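Naphthalene dioxygenase large subunit (Rhodococcus sp., PDB 2B1X) forms the large subunit of a Rieske-type non-haem iron oxygenase, with a [2Fe-2S] cluster in one domain and an iron ion in the other. Local coordinates at residues Ala87-Gly92 with Trp113-Thr118; Val211-His216 with Ala422-Phe427. One frame throughout, in Å; residues are numbered along the deposited sequence.

Interaction 1: Ala87-Gly92 with Trp113-Thr118; sequences ACRHRG and WTYSNT. With FES (Fe2/s2 (inorganic) cluster), chain H.
Cys88 and Trp113 mark the closest backbone approach, with CA atoms 7.9 Å apart, where the irregular loop 87-92 passes the start of strand 114-116; the one hydrogen bond between the segments runs from a backbone N-H to a side chain. Tyr115 reaches across with its hydroxyl: Arg89 N-H points almost straight at OH (N to OH 3.0 Å, 167°), and Cys88 SG lies 3.2 Å from the same OH, at the edge of the phenol ring. That sulfur also accepts a hydrogen bond from His90 N (3.6 Å) while binding FE2 of the cluster (SG to FE2 2.3 Å). Trp113 packs against His90. The histidine CB sits over the six-membered indole ring in a CH-pi contact, practically on its normal, 3.5 Å from the centroid, and the imidazole continues as an offset stack, its plane turned 29° from the indole. With CG anti to the backbone N (chi1 -180°), ND1 is brought to FE1 at 2.1 Å. Arg91 NH1 lies above the imidazole face opposite Trp113, and NE2 of the ring is hydrogen-bonded to Glu421 of the second subunit. The backbone N of Arg91 comes within 3.1 Å of bridging S2. Cys108 and His111 complete the two iron sites, giving one iron two cysteines and the other two histidines, the hallmark of a Rieske [2Fe-2S] centre.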
loop_
_atom_site.group_PDB
_atom_site.type_symbol
_atom_site.label_atom_id
_atom_site.label_comp_id
_atom_site.label_asym_id
_atom_site.label_seq_id
_atom_site.Cartn_x
_atom_site.Cartn_y
_atom_site.Cartn_z
ATOM N N ALA A 87 18.834 -9.171 -16.564
ATOM C CA ALA A 87 19.395 -9.628 -15.299
ATOM C C ALA A 87 20.813 -10.019 -15.586
ATOM O O ALA A 87 21.050 -10.995 -16.297
ATOM C CB ALA A 87 18.596 -10.829 -14.739
ATOM N N CYS A 88 21.759 -9.254 -15.044
ATOM C CA CYS A 88 23.179 -9.542 -15.153
ATOM C C CYS A 88 23.464 -10.954 -14.641
ATOM O O CYS A 88 22.852 -11.406 -13.666
ATOM C CB CYS A 88 23.976 -8.510 -14.337
ATOM S SG CYS A 88 25.778 -8.702 -14.464
ATOM N N ARG A 89 24.376 -11.654 -15.308
ATOM C CA ARG A 89 24.669 -13.047 -15.015
ATOM C C ARG A 89 25.510 -13.193 -13.750
ATOM O O ARG A 89 25.670 -14.287 -13.245
ATOM C CB ARG A 89 25.420 -13.681 -16.207
ATOM C CG ARG A 89 24.571 -13.766 -17.512
ATOM C CD ARG A 89 23.274 -14.567 -17.376
ATOM N NE ARG A 89 23.510 -15.910 -16.838
ATOM C CZ ARG A 89 23.862 -16.980 -17.564
ATOM N NH1 ARG A 89 24.061 -16.888 -18.883
ATOM N NH2 ARG A 89 24.041 -18.161 -16.962
ATOM N N HIS A 90 26.043 -12.078 -13.264
ATOM C CA HIS A 90 26.937 -12.065 -12.118
ATOM C C HIS A 90 26.093 -12.100 -10.841
ATOM O O HIS A 90 26.010 -13.167 -10.209
ATOM C CB HIS A 90 27.883 -10.861 -12.199
ATOM C CG HIS A 90 28.851 -10.768 -11.053
ATOM N ND1 HIS A 90 29.003 -9.623 -10.303
ATOM C CD2 HIS A 90 29.704 -11.679 -10.524
ATOM C CE1 HIS A 90 29.916 -9.830 -9.370
ATOM N NE2 HIS A 90 30.350 -11.072 -9.476
ATOM N N ARG A 91 25.436 -10.981 -10.509
ATOM C CA ARG A 91 24.557 -10.922 -9.330
ATOM C C ARG A 91 23.120 -10.501 -9.660
ATOM O O ARG A 91 22.391 -10.067 -8.764
ATOM C CB ARG A 91 25.159 -10.007 -8.233
ATOM C CG ARG A 91 24.768 -10.374 -6.772
ATOM C CD ARG A 91 25.440 -11.657 -6.286
ATOM N NE ARG A 91 26.810 -11.338 -5.912
ATOM C CZ ARG A 91 27.897 -11.808 -6.513
ATOM N NH1 ARG A 91 27.780 -12.705 -7.487
ATOM N NH2 ARG A 91 29.114 -11.408 -6.091
ATOM N N GLY A 92 22.727 -10.551 -10.939
ATOM C CA GLY A 92 21.321 -10.359 -11.313
ATOM C C GLY A 92 20.805 -8.923 -11.436
ATOM O O GLY A 92 19.581 -8.721 -11.497
ATOM N N TRP A 113 30.289 -5.547 -15.609
ATOM C CA TRP A 113 30.283 -6.520 -16.691
ATOM C C TRP A 113 29.545 -5.847 -17.841
ATOM O O TRP A 113 28.539 -5.173 -17.623
ATOM C CB TRP A 113 29.532 -7.780 -16.270
ATOM C CG TRP A 113 30.343 -8.719 -15.334
ATOM C CD1 TRP A 113 31.377 -8.380 -14.527
ATOM C CD2 TRP A 113 30.144 -10.127 -15.159
ATOM N NE1 TRP A 113 31.834 -9.484 -13.847
ATOM C CE2 TRP A 113 31.107 -10.575 -14.240
ATOM C CE3 TRP A 113 29.270 -11.070 -15.728
ATOM C CZ2 TRP A 113 31.192 -11.905 -13.836
ATOM C CZ3 TRP A 113 29.356 -12.391 -15.326
ATOM C CH2 TRP A 113 30.312 -12.799 -14.399
ATOM N N THR A 114 30.076 -6.010 -19.044
ATOM C CA THR A 114 29.592 -5.266 -20.204
ATOM C C THR A 114 29.160 -6.241 -21.275
ATOM O O THR A 114 29.940 -7.130 -21.661
ATOM C CB THR A 114 30.747 -4.374 -20.723
ATOM O OG1 THR A 114 31.142 -3.482 -19.663
ATOM C CG2 THR A 114 30.277 -3.439 -21.854
ATOM N N TYR A 115 27.944 -6.031 -21.780
ATOM C CA TYR A 115 27.336 -6.902 -22.767
ATOM C C TYR A 115 27.085 -6.154 -24.070
ATOM O O TYR A 115 26.603 -5.018 -24.058
ATOM C CB TYR A 115 26.019 -7.498 -22.243
ATOM C CG TYR A 115 26.120 -8.236 -20.883
ATOM C CD1 TYR A 115 26.042 -7.535 -19.683
ATOM C CD2 TYR A 115 26.236 -9.628 -20.821
ATOM C CE1 TYR A 115 26.110 -8.215 -18.450
ATOM C CE2 TYR A 115 26.272 -10.308 -19.627
ATOM C CZ TYR A 115 26.221 -9.601 -18.438
ATOM O OH TYR A 115 26.269 -10.274 -17.240
ATOM N N SER A 116 27.432 -6.776 -25.197
ATOM C CA SER A 116 26.895 -6.319 -26.493
ATOM C C SER A 116 25.381 -6.390 -26.498
ATOM O O SER A 116 24.798 -7.215 -25.789
ATOM C CB SER A 116 27.452 -7.195 -27.612
ATOM O OG SER A 116 27.017 -6.747 -28.869
ATOM N N ASN A 117 24.725 -5.566 -27.330
ATOM C CA ASN A 117 23.274 -5.705 -27.515
ATOM C C ASN A 117 22.913 -7.015 -28.236
ATOM O O ASN A 117 21.757 -7.419 -28.318
ATOM C CB ASN A 117 22.651 -4.474 -28.204
ATOM C CG ASN A 117 23.318 -4.124 -29.498
ATOM O OD1 ASN A 117 24.010 -4.944 -30.120
ATOM N ND2 ASN A 117 23.116 -2.883 -29.928
ATOM N N THR A 118 23.945 -7.668 -28.729
ATOM C CA THR A 118 23.905 -9.050 -29.181
ATOM C C THR A 118 23.570 -10.025 -28.006
ATOM O O THR A 118 23.057 -11.143 -28.198
ATOM C CB THR A 118 25.352 -9.306 -29.668
ATOM O OG1 THR A 118 25.415 -9.380 -31.095
ATOM C CG2 THR A 118 25.896 -10.573 -29.133
HETATM FE FE1 FES H . 28.052 -7.830 -10.774
HETATM FE FE2 FES H . 26.347 -7.133 -12.824
HETATM S S1 FES H . 28.552 -6.881 -12.746
HETATM S S2 FES H . 25.826 -7.888 -10.781
#

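Interaction 2: Val211-His216 with Ala422-Phe427; sequences VGDAYH and ANQRNF. With FE (Fe (III) ion), chain G.
The side-chain amide of Gln424 lies with one face over Gly212 and the peptide that follows it, OE1 standing 3.5 Å from Gly212 CA and NE2 close above Gly212 C. Glycine leaves no side chain in the way, and the bend at chi2 (88°) turns the amide back over the 211-213 backbone. One hydrogen bond from NE2 goes to a water that in turn donates to Asp213 OD2 (water to OD2 2.6 Å); a second water accepts from NE2 and bonds Gly212 O weakly. The amide of Asn423 is used at its nitrogen: ND2 gives a hydrogen bond to Val211 O (3.0 Å), which lies slightly out of the amide plane, and a further one to Leu251 O. The His216 ring has Asp213 C at its edge, in plane. Its ND1 bonds Asp213 OD1 (3.1 Å) from well above the carboxylate plane, while His216 N reaches the same oxygen nearly end-on (2.8 Å) in an Asx motif. The ND1 bond, together with the iron bond at NE2 (2.1 Å), limits how the imidazole can turn; His221, Asp372 and two waters also bind the iron. Asp213 OD2 also accepts from His111 of the third subunit, so this carboxylate stands between the iron ligand and a neighbouring chain. Apolar packing comes from Val211, whose CG1 lies 3.8 Å from Gln424 CA and also touches Phe427 CB. The contact thus sets residues 211-213, on and just after helix 204-212, against the first turns of helix 422-436, with Val211 and Phe427 resting on Thr297 of strand 293-298 and Asn423 and Gln424 facing strand 240-244.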
loop_
_atom_site.group_PDB
_atom_site.type_symbol
_atom_site.label_atom_id
_atom_site.label_comp_id
_atom_site.label_asym_id
_atom_site.label_seq_id
_atom_site.Cartn_x
_atom_site.Cartn_y
_atom_site.Cartn_z
ATOM N N VAL A 211 -12.238 -11.045 -26.907
ATOM C CA VAL A 211 -12.279 -12.292 -27.709
ATOM C C VAL A 211 -13.657 -12.483 -28.427
ATOM O O VAL A 211 -13.743 -13.018 -29.551
ATOM C CB VAL A 211 -11.773 -13.590 -26.907
ATOM C CG1 VAL A 211 -12.840 -14.141 -25.912
ATOM C CG2 VAL A 211 -11.273 -14.721 -27.877
ATOM N N GLY A 212 -14.729 -11.983 -27.819
ATOM C CA GLY A 212 -16.046 -12.353 -28.299
ATOM C C GLY A 212 -17.181 -11.389 -28.040
ATOM O O GLY A 212 -18.250 -11.566 -28.594
ATOM N N ASP A 213 -16.949 -10.339 -27.264
ATOM C CA ASP A 213 -18.093 -9.614 -26.671
ATOM C C ASP A 213 -18.453 -8.289 -27.348
ATOM O O ASP A 213 -17.811 -7.259 -27.095
ATOM C CB ASP A 213 -17.809 -9.393 -25.166
ATOM C CG ASP A 213 -19.073 -9.046 -24.365
ATOM O OD1 ASP A 213 -19.959 -8.307 -24.828
ATOM O OD2 ASP A 213 -19.243 -9.477 -23.234
ATOM N N ALA A 214 -19.456 -8.328 -28.220
ATOM C CA ALA A 214 -20.082 -7.140 -28.747
ATOM C C ALA A 214 -21.311 -6.777 -27.912
ATOM O O ALA A 214 -21.668 -5.602 -27.804
ATOM C CB ALA A 214 -20.487 -7.382 -30.188
ATOM N N TYR A 215 -21.946 -7.810 -27.349
ATOM C CA TYR A 215 -23.162 -7.718 -26.498
ATOM C C TYR A 215 -23.138 -6.564 -25.500
ATOM O O TYR A 215 -24.158 -5.876 -25.358
ATOM C CB TYR A 215 -23.343 -9.036 -25.728
ATOM C CG TYR A 215 -24.633 -9.213 -24.926
ATOM C CD1 TYR A 215 -25.869 -8.679 -25.357
ATOM C CD2 TYR A 215 -24.608 -9.925 -23.729
ATOM C CE1 TYR A 215 -27.042 -8.874 -24.587
ATOM C CE2 TYR A 215 -25.754 -10.106 -22.972
ATOM C CZ TYR A 215 -26.953 -9.608 -23.396
ATOM O OH TYR A 215 -28.063 -9.832 -22.602
ATOM N N HIS A 216 -21.980 -6.332 -24.863
ATOM C CA HIS A 216 -21.803 -5.275 -23.828
ATOM C C HIS A 216 -21.966 -3.840 -24.316
ATOM O O HIS A 216 -22.261 -2.941 -23.546
ATOM C CB HIS A 216 -20.466 -5.438 -23.053
ATOM C CG HIS A 216 -19.268 -4.855 -23.746
ATOM N ND1 HIS A 216 -18.720 -5.414 -24.886
ATOM C CD2 HIS A 216 -18.529 -3.746 -23.481
ATOM C CE1 HIS A 216 -17.688 -4.682 -25.276
ATOM N NE2 HIS A 216 -17.545 -3.669 -24.440
ATOM N N ALA A 422 -19.402 -18.315 -27.891
ATOM C CA ALA A 422 -18.560 -19.445 -28.324
ATOM C C ALA A 422 -17.055 -19.123 -28.244
ATOM O O ALA A 422 -16.239 -19.969 -27.812
ATOM C CB ALA A 422 -18.947 -19.921 -29.731
ATOM N N ASN A 423 -16.684 -17.904 -28.623
ATOM C CA ASN A 423 -15.286 -17.462 -28.499
ATOM C C ASN A 423 -14.772 -17.429 -27.064
ATOM O O ASN A 423 -13.674 -17.938 -26.798
ATOM C CB ASN A 423 -15.066 -16.110 -29.164
ATOM C CG ASN A 423 -15.208 -16.179 -30.654
ATOM O OD1 ASN A 423 -15.453 -17.276 -31.229
ATOM N ND2 ASN A 423 -15.056 -15.003 -31.330
ATOM N N GLN A 424 -15.550 -16.860 -26.151
ATOM C CA GLN A 424 -15.166 -16.831 -24.721
ATOM C C GLN A 424 -15.025 -18.249 -24.145
ATOM O O GLN A 424 -14.122 -18.525 -23.351
ATOM C CB GLN A 424 -16.176 -16.031 -23.886
ATOM C CG GLN A 424 -16.329 -14.530 -24.277
ATOM C CD GLN A 424 -17.364 -14.228 -25.384
ATOM O OE1 GLN A 424 -17.445 -14.931 -26.389
ATOM N NE2 GLN A 424 -18.134 -13.158 -25.193
ATOM N N ARG A 425 -15.910 -19.150 -24.593
ATOM C CA ARG A 425 -15.884 -20.535 -24.143
ATOM C C ARG A 425 -14.631 -21.273 -24.605
ATOM O O ARG A 425 -14.053 -22.040 -23.846
ATOM C CB ARG A 425 -17.119 -21.267 -24.667
ATOM C CG ARG A 425 -18.389 -20.990 -23.796
ATOM C CD ARG A 425 -19.414 -22.105 -23.918
ATOM N NE ARG A 425 -19.978 -21.937 -25.203
ATOM C CZ ARG A 425 -20.047 -22.819 -26.180
ATOM N NH1 ARG A 425 -19.637 -24.084 -26.072
ATOM N NH2 ARG A 425 -20.585 -22.395 -27.298
ATOM N N ASN A 426 -14.277 -21.078 -25.877
ATOM C CA ASN A 426 -13.045 -21.600 -26.470
ATOM C C ASN A 426 -11.792 -21.057 -25.779
ATOM O O ASN A 426 -10.816 -21.762 -25.599
ATOM C CB ASN A 426 -13.026 -21.229 -27.962
ATOM C CG ASN A 426 -11.792 -21.731 -28.697
ATOM O OD1 ASN A 426 -11.550 -22.926 -28.782
ATOM N ND2 ASN A 426 -11.020 -20.808 -29.259
ATOM N N PHE A 427 -11.820 -19.788 -25.401
ATOM C CA PHE A 427 -10.674 -19.175 -24.749
ATOM C C PHE A 427 -10.489 -19.850 -23.379
ATOM O O PHE A 427 -9.390 -20.263 -23.020
ATOM C CB PHE A 427 -10.931 -17.663 -24.623
ATOM C CG PHE A 427 -9.892 -16.921 -23.822
ATOM C CD1 PHE A 427 -8.890 -16.220 -24.467
ATOM C CD2 PHE A 427 -9.965 -16.883 -22.426
ATOM C CE1 PHE A 427 -7.933 -15.501 -23.745
ATOM C CE2 PHE A 427 -8.994 -16.175 -21.690
ATOM C CZ PHE A 427 -7.994 -15.461 -22.377
HETATM FE FE FE G . -16.247 -2.023 -24.321
HETATM O O HOH W 1 -20.731 -12.084 -26.244
HETATM O O HOH W 2 -18.069 -11.736 -22.547
HETATM O O HOH W 3 -16.081 -1.926 -26.526
HETATM O O HOH W 4 -14.422 -3.357 -24.606
#

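How the interactions relate
The two contacts follow one another along the chain: interaction 1 closes within the Rieske [2Fe-2S] domain before interaction 2 opens in the catalytic domain, and they share no helix, strand or sheet. Their centres are 43 Å apart on opposite sides of the chain's centre, and even the nearest atoms are about 28 Å apart. The assembly instead brings the Rieske domain of one subunit to the catalytic domain of another. Loop 87-92 meets Asp208 and Glu421 of the second subunit, just ahead of the two segments of interaction 2 there, while the hydroxyl of Tyr215 is hydrogen-bonded to Trp113 of the third subunit. This is consistent with Rieske oxygenases pairing the cluster of one subunit with the iron of its neighbour.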